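Local coordinates for protein TetR family Transcriptional regulator (PDB 3KKC) that probably binds DNA as a transcriptional regulator of the TetR family, through an N-terminal helix-turn-helix domain joined to an all-helical C-terminal region, at residues Val58-Leu63 with Ala99-Ser104; Ile149-Trp154 with Glu165-Tyr170. All coordinates share one frame; numbering follows the deposited sequence.

Contact 1 (Val58-Leu63 with Ala99-Ser104); sequences VLLKEL and ATLLLS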
loop_
_atom_site.group_PDB
_atom_site.type_symbol
_atom_site.label_atom_id
_atom_site.label_comp_id
_atom_site.label_asym_id
_atom_site.label_seq_id
_atom_site.Cartn_x
_atom_site.Cartn_y
_atom_site.Cartn_z
ATOM N N VAL A 58 -17.280 2.280 -17.010
ATOM C CA VAL A 58 -18.486 2.706 -16.311
ATOM C C VAL A 58 -19.168 1.609 -15.476
ATOM O O VAL A 58 -20.076 1.907 -14.714
ATOM C CB VAL A 58 -19.493 3.427 -17.232
ATOM C CG1 VAL A 58 -18.789 4.577 -17.955
ATOM C CG2 VAL A 58 -20.114 2.457 -18.210
ATOM N N LEU A 59 -18.721 0.358 -15.600
ATOM C CA LEU A 59 -19.205 -0.701 -14.710
ATOM C C LEU A 59 -18.525 -0.566 -13.372
ATOM O O LEU A 59 -19.155 -0.698 -12.325
ATOM C CB LEU A 59 -18.902 -2.102 -15.242
ATOM C CG LEU A 59 -19.681 -2.617 -16.440
ATOM C CD1 LEU A 59 -18.979 -2.141 -17.683
ATOM C CD2 LEU A 59 -19.740 -4.132 -16.402
ATOM N N LEU A 60 -17.222 -0.333 -13.408
ATOM C CA LEU A 60 -16.472 -0.142 -12.187
ATOM C C LEU A 60 -17.053 1.050 -11.441
ATOM O O LEU A 60 -17.314 0.986 -10.230
ATOM C CB LEU A 60 -15.010 0.108 -12.498
ATOM C CG LEU A 60 -14.244 0.004 -11.205
ATOM C CD1 LEU A 60 -14.534 -1.348 -10.619
ATOM C CD2 LEU A 60 -12.777 0.174 -11.460
ATOM N N LYS A 61 -17.266 2.129 -12.189
ATOM C CA LYS A 61 -17.796 3.372 -11.644
ATOM C C LYS A 61 -19.181 3.128 -11.010
ATOM O O LYS A 61 -19.342 3.258 -9.796
ATOM C CB LYS A 61 -17.830 4.431 -12.748
ATOM C CG LYS A 61 -18.631 5.693 -12.467
ATOM C CD LYS A 61 -19.344 6.121 -13.770
ATOM C CE LYS A 61 -19.945 7.518 -13.706
ATOM N NZ LYS A 61 -18.983 8.482 -13.095
ATOM N N GLU A 62 -20.166 2.764 -11.830
ATOM C CA GLU A 62 -21.470 2.318 -11.334
ATOM C C GLU A 62 -21.369 1.378 -10.123
ATOM O O GLU A 62 -21.906 1.686 -9.060
ATOM C CB GLU A 62 -22.258 1.622 -12.439
ATOM C CG GLU A 62 -22.780 2.554 -13.507
ATOM C CD GLU A 62 -23.998 1.990 -14.199
ATOM O OE1 GLU A 62 -24.482 0.918 -13.757
ATOM O OE2 GLU A 62 -24.471 2.619 -15.172
ATOM N N LEU A 63 -20.685 0.243 -10.285
ATOM C CA LEU A 63 -20.482 -0.693 -9.181
ATOM C C LEU A 63 -20.065 0.039 -7.893
ATOM O O LEU A 63 -20.878 0.181 -6.992
ATOM C CB LEU A 63 -19.503 -1.813 -9.551
ATOM C CG LEU A 63 -19.159 -2.803 -8.429
ATOM C CD1 LEU A 63 -20.419 -3.390 -7.869
ATOM C CD2 LEU A 63 -18.235 -3.925 -8.900
ATOM N N ALA A 99 -14.244 -7.126 -1.237
ATOM C CA ALA A 99 -12.974 -7.556 -0.669
ATOM C C ALA A 99 -11.940 -7.731 -1.764
ATOM O O ALA A 99 -10.805 -7.274 -1.660
ATOM C CB ALA A 99 -13.149 -8.869 0.052
ATOM N N THR A 100 -12.334 -8.426 -2.813
ATOM C CA THR A 100 -11.413 -8.731 -3.876
ATOM C C THR A 100 -11.060 -7.443 -4.596
ATOM O O THR A 100 -9.988 -7.318 -5.169
ATOM C CB THR A 100 -12.033 -9.753 -4.829
ATOM O OG1 THR A 100 -12.507 -10.860 -4.054
ATOM C CG2 THR A 100 -10.993 -10.253 -5.880
ATOM N N LEU A 101 -11.964 -6.476 -4.557
ATOM C CA LEU A 101 -11.720 -5.213 -5.238
ATOM C C LEU A 101 -10.591 -4.477 -4.526
ATOM O O LEU A 101 -9.711 -3.912 -5.167
ATOM C CB LEU A 101 -12.999 -4.371 -5.267
ATOM C CG LEU A 101 -13.341 -3.656 -6.577
ATOM C CD1 LEU A 101 -12.692 -4.328 -7.778
ATOM C CD2 LEU A 101 -14.847 -3.593 -6.749
ATOM N N LEU A 102 -10.615 -4.531 -3.194
ATOM C CA LEU A 102 -9.648 -3.851 -2.335
ATOM C C LEU A 102 -8.293 -4.542 -2.316
ATOM O O LEU A 102 -7.251 -3.885 -2.301
ATOM C CB LEU A 102 -10.172 -3.791 -0.902
ATOM C CG LEU A 102 -9.224 -3.094 0.078
ATOM C CD1 LEU A 102 -9.233 -1.589 -0.166
ATOM C CD2 LEU A 102 -9.573 -3.398 1.534
ATOM N N LEU A 103 -8.325 -5.869 -2.284
ATOM C CA LEU A 103 -7.118 -6.690 -2.245
ATOM C C LEU A 103 -6.403 -6.736 -3.606
ATOM O O LEU A 103 -5.240 -7.137 -3.707
ATOM C CB LEU A 103 -7.488 -8.115 -1.822
ATOM C CG LEU A 103 -7.270 -8.597 -0.385
ATOM C CD1 LEU A 103 -7.500 -7.470 0.598
ATOM C CD2 LEU A 103 -8.160 -9.806 -0.098
ATOM N N SER A 104 -7.121 -6.351 -4.653
ATOM C CA SER A 104 -6.595 -6.406 -5.998
ATOM C C SER A 104 -5.660 -5.212 -6.204
ATOM O O SER A 104 -4.896 -5.161 -7.183
ATOM C CB SER A 104 -7.744 -6.340 -7.003
ATOM O OG SER A 104 -8.267 -5.020 -7.070
#
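Leu101 meets Leu60 and Leu63 through methyl groups alone, burying 88 Å² in all. Followed outward, the Leu101 side chain leaves helix 98-103 in the direction of 58-63. Leu101 CB lies 6.4 Å and Leu101 CG 5.4 Å from Leu63 CD2. The touching falls to the tip: Leu101 CD2 lies 4.0 Å from Leu63 CD2, tip to tip, while CD1 and CD2 of Leu101 are each 4.5 Å from Leu60 CD1, at the limit of contact. Leu63 has CG anti to its backbone N (chi1 177°), which carries CD2 out to that meeting. The first bond of the Leu60 side chain points across the line to 99-104, and its end then comes nearer. With the closest CA atoms, Leu60 and Leu101, 9.8 Å apart, methyl tips bridge the gap. Tyr18, Phe21 and Ile22 of helix 4-24 pack on Leu63, Tyr108 touches Leu60, and Phe109 touches Leu101. At the end of 99-104, Ser104 OG donates to Leu101 O at 2.6 Å, from above the carbonyl plane. Buried leucines without any polar link between the segments imply a small, purely apolar seam, joining the helix that follows the predicted helix-turn-helix to the C-terminal region.

Contact 2 (Ile149-Trp154 with Glu165-Tyr170); sequences IETLKW and EDLLKY
Leu167 lays its CD1 methyl against both Thr151 and Trp154, sliding past each of them, and this is the dense part of the contact. Leu167 CD1 lies 3.5 Å from Thr151 CG2 and 3.9 Å from Trp154 CZ3. The second methyl, Leu167 CD2, stays 4.0 Å from Thr151 CG2, leaving both branches against the threonine. The indole is met at its edge, near the ring plane, so the approach is not a stack. With CG2 anti to its backbone N, Thr151 turns a methyl to the leucine, while its OG1 is hydrogen-bonded to Ser147 O, one turn back on its own helix. The closest CA pair, Thr151 and Leu167 at 8.4 Å, fits this. Away from it the contact thins: the Tyr170 side chain comes no nearer than 7.1 Å to 149-154, and Glu165 and Lys169 are exposed. Round the far side of helix 137-157, Lys153 NZ forms a salt bridge with Glu150 OE2 at 3.2 Å. Met162, in the connecting loop, touches Trp154, Leu167 and Tyr170. The second subunit packs directly on this contact, its Phe139 on Thr151 and its Gln142 on Trp154, while helix 80-93 of the same chain covers Leu168 and helix 107-129 receives Ile149 and Leu152.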
loop_
_atom_site.group_PDB
_atom_site.type_symbol
_atom_site.label_atom_id
_atom_site.label_comp_id
_atom_site.label_asym_id
_atom_site.label_seq_id
_atom_site.Cartn_x
_atom_site.Cartn_y
_atom_site.Cartn_z
ATOM N N ILE A 149 -7.531 1.232 6.789
ATOM C CA ILE A 149 -7.431 0.489 5.531
ATOM C C ILE A 149 -6.484 -0.693 5.642
ATOM O O ILE A 149 -6.806 -1.796 5.193
ATOM C CB ILE A 149 -6.998 1.355 4.332
ATOM C CG1 ILE A 149 -7.915 2.567 4.180
ATOM C CG2 ILE A 149 -7.101 0.556 3.057
ATOM C CD1 ILE A 149 -7.512 3.476 3.071
ATOM N N GLU A 150 -5.332 -0.481 6.261
ATOM C CA GLU A 150 -4.359 -1.561 6.398
ATOM C C GLU A 150 -4.769 -2.652 7.393
ATOM O O GLU A 150 -4.562 -3.837 7.138
ATOM C CB GLU A 150 -2.968 -1.015 6.717
ATOM C CG GLU A 150 -1.905 -1.453 5.721
ATOM C CD GLU A 150 -2.123 -0.865 4.338
ATOM O OE1 GLU A 150 -2.364 0.361 4.226
ATOM O OE2 GLU A 150 -2.049 -1.630 3.358
ATOM N N THR A 151 -5.357 -2.287 8.526
ATOM C CA THR A 151 -5.860 -3.337 9.406
ATOM C C THR A 151 -6.771 -4.237 8.577
ATOM O O THR A 151 -6.594 -5.460 8.543
ATOM C CB THR A 151 -6.621 -2.783 10.628
ATOM O OG1 THR A 151 -5.689 -2.200 11.538
ATOM C CG2 THR A 151 -7.398 -3.901 11.358
ATOM N N LEU A 152 -7.718 -3.596 7.887
ATOM C CA LEU A 152 -8.721 -4.243 7.039
ATOM C C LEU A 152 -8.130 -5.205 5.988
ATOM O O LEU A 152 -8.483 -6.384 5.968
ATOM C CB LEU A 152 -9.575 -3.161 6.386
ATOM C CG LEU A 152 -10.489 -3.613 5.267
ATOM C CD1 LEU A 152 -11.229 -4.840 5.712
ATOM C CD2 LEU A 152 -11.456 -2.507 4.911
ATOM N N LYS A 153 -7.217 -4.719 5.145
ATOM C CA LYS A 153 -6.547 -5.597 4.173
ATOM C C LYS A 153 -5.930 -6.808 4.845
ATOM O O LYS A 153 -6.033 -7.922 4.351
ATOM C CB LYS A 153 -5.446 -4.862 3.383
ATOM C CG LYS A 153 -5.934 -4.025 2.219
ATOM C CD LYS A 153 -4.940 -2.923 1.905
ATOM C CE LYS A 153 -4.285 -3.096 0.526
ATOM N NZ LYS A 153 -2.795 -2.988 0.611
ATOM N N TRP A 154 -5.252 -6.582 5.961
ATOM C CA TRP A 154 -4.525 -7.659 6.620
ATOM C C TRP A 154 -5.524 -8.760 7.059
ATOM O O TRP A 154 -5.290 -9.964 6.873
ATOM C CB TRP A 154 -3.696 -7.091 7.794
ATOM C CG TRP A 154 -3.286 -8.129 8.770
ATOM C CD1 TRP A 154 -2.170 -8.909 8.712
ATOM C CD2 TRP A 154 -4.017 -8.548 9.948
ATOM N NE1 TRP A 154 -2.151 -9.787 9.786
ATOM C CE2 TRP A 154 -3.273 -9.588 10.555
ATOM C CE3 TRP A 154 -5.217 -8.147 10.539
ATOM C CZ2 TRP A 154 -3.697 -10.240 11.752
ATOM C CZ3 TRP A 154 -5.653 -8.809 11.748
ATOM C CH2 TRP A 154 -4.884 -9.837 12.325
ATOM N N GLU A 165 -16.452 -7.863 15.076
ATOM C CA GLU A 165 -16.484 -7.102 16.319
ATOM C C GLU A 165 -15.142 -7.136 17.080
ATOM O O GLU A 165 -14.693 -6.116 17.599
ATOM C CB GLU A 165 -17.651 -7.560 17.207
ATOM C CG GLU A 165 -18.300 -8.848 16.722
ATOM C CD GLU A 165 -19.588 -8.610 15.962
ATOM O OE1 GLU A 165 -19.940 -9.474 15.131
ATOM O OE2 GLU A 165 -20.249 -7.571 16.206
ATOM N N ASP A 166 -14.512 -8.304 17.149
ATOM C CA ASP A 166 -13.150 -8.388 17.658
ATOM C C ASP A 166 -12.182 -7.442 16.921
ATOM O O ASP A 166 -11.444 -6.687 17.541
ATOM C CB ASP A 166 -12.650 -9.832 17.593
ATOM C CG ASP A 166 -13.210 -10.689 18.721
ATOM O OD1 ASP A 166 -13.774 -10.099 19.665
ATOM O OD2 ASP A 166 -13.082 -11.935 18.673
ATOM N N LEU A 167 -12.187 -7.472 15.598
ATOM C CA LEU A 167 -11.279 -6.613 14.851
ATOM C C LEU A 167 -11.589 -5.133 15.079
ATOM O O LEU A 167 -10.675 -4.309 15.216
ATOM C CB LEU A 167 -11.313 -6.937 13.352
ATOM C CG LEU A 167 -10.334 -6.120 12.497
ATOM C CD1 LEU A 167 -9.052 -6.916 12.102
ATOM C CD2 LEU A 167 -11.028 -5.531 11.277
ATOM N N LEU A 168 -12.871 -4.785 15.099
ATOM C CA LEU A 168 -13.247 -3.398 15.321
ATOM C C LEU A 168 -12.758 -2.954 16.698
ATOM O O LEU A 168 -12.402 -1.796 16.921
ATOM C CB LEU A 168 -14.756 -3.229 15.245
ATOM C CG LEU A 168 -15.138 -1.769 15.475
ATOM C CD1 LEU A 168 -14.576 -0.882 14.343
ATOM C CD2 LEU A 168 -16.648 -1.615 15.639
ATOM N N LYS A 169 -12.738 -3.907 17.617
ATOM C CA LYS A 169 -12.330 -3.670 18.986
ATOM C C LYS A 169 -10.831 -3.417 19.066
ATOM O O LYS A 169 -10.384 -2.355 19.517
ATOM C CB LYS A 169 -12.715 -4.892 19.839
ATOM C CG LYS A 169 -12.031 -4.991 21.194
ATOM C CD LYS A 169 -12.220 -6.372 21.810
ATOM C CE LYS A 169 -11.698 -6.417 23.246
ATOM N NZ LYS A 169 -11.646 -7.808 23.786
ATOM N N TYR A 170 -10.064 -4.413 18.643
ATOM C CA TYR A 170 -8.610 -4.339 18.660
ATOM C C TYR A 170 -8.089 -3.141 17.869
ATOM O O TYR A 170 -7.028 -2.610 18.161
ATOM C CB TYR A 170 -8.002 -5.650 18.161
ATOM C CG TYR A 170 -8.325 -6.799 19.080
ATOM C CD1 TYR A 170 -8.198 -6.653 20.456
ATOM C CD2 TYR A 170 -8.762 -8.022 18.585
ATOM C CE1 TYR A 170 -8.497 -7.699 21.325
ATOM C CE2 TYR A 170 -9.066 -9.082 19.447
ATOM C CZ TYR A 170 -8.930 -8.913 20.822
ATOM O OH TYR A 170 -9.222 -9.946 21.705
#

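Overall arrangement
From the N terminus, the chain passes through the predicted helix-turn-helix before helix 57-71 enters contact 1. That contact closes a loop of 35 residues, which includes helix 80-93; inside it His70, His86 and His90 bind the nickel ion. Contact 2 opens only after helix 107-129 and closes a much shorter loop of ten residues, so the two stand in series, neither nested nor crossed. Their centres are 20 Å apart, yet they touch: Leu102 CD2 packs 3.8 Å from Lys153 CG, linking helix 98-103 to helix 137-157. Contact 1 thus ties the N-terminal part to the C-terminal region, and contact 2 pairs the last two helices beside the second subunit.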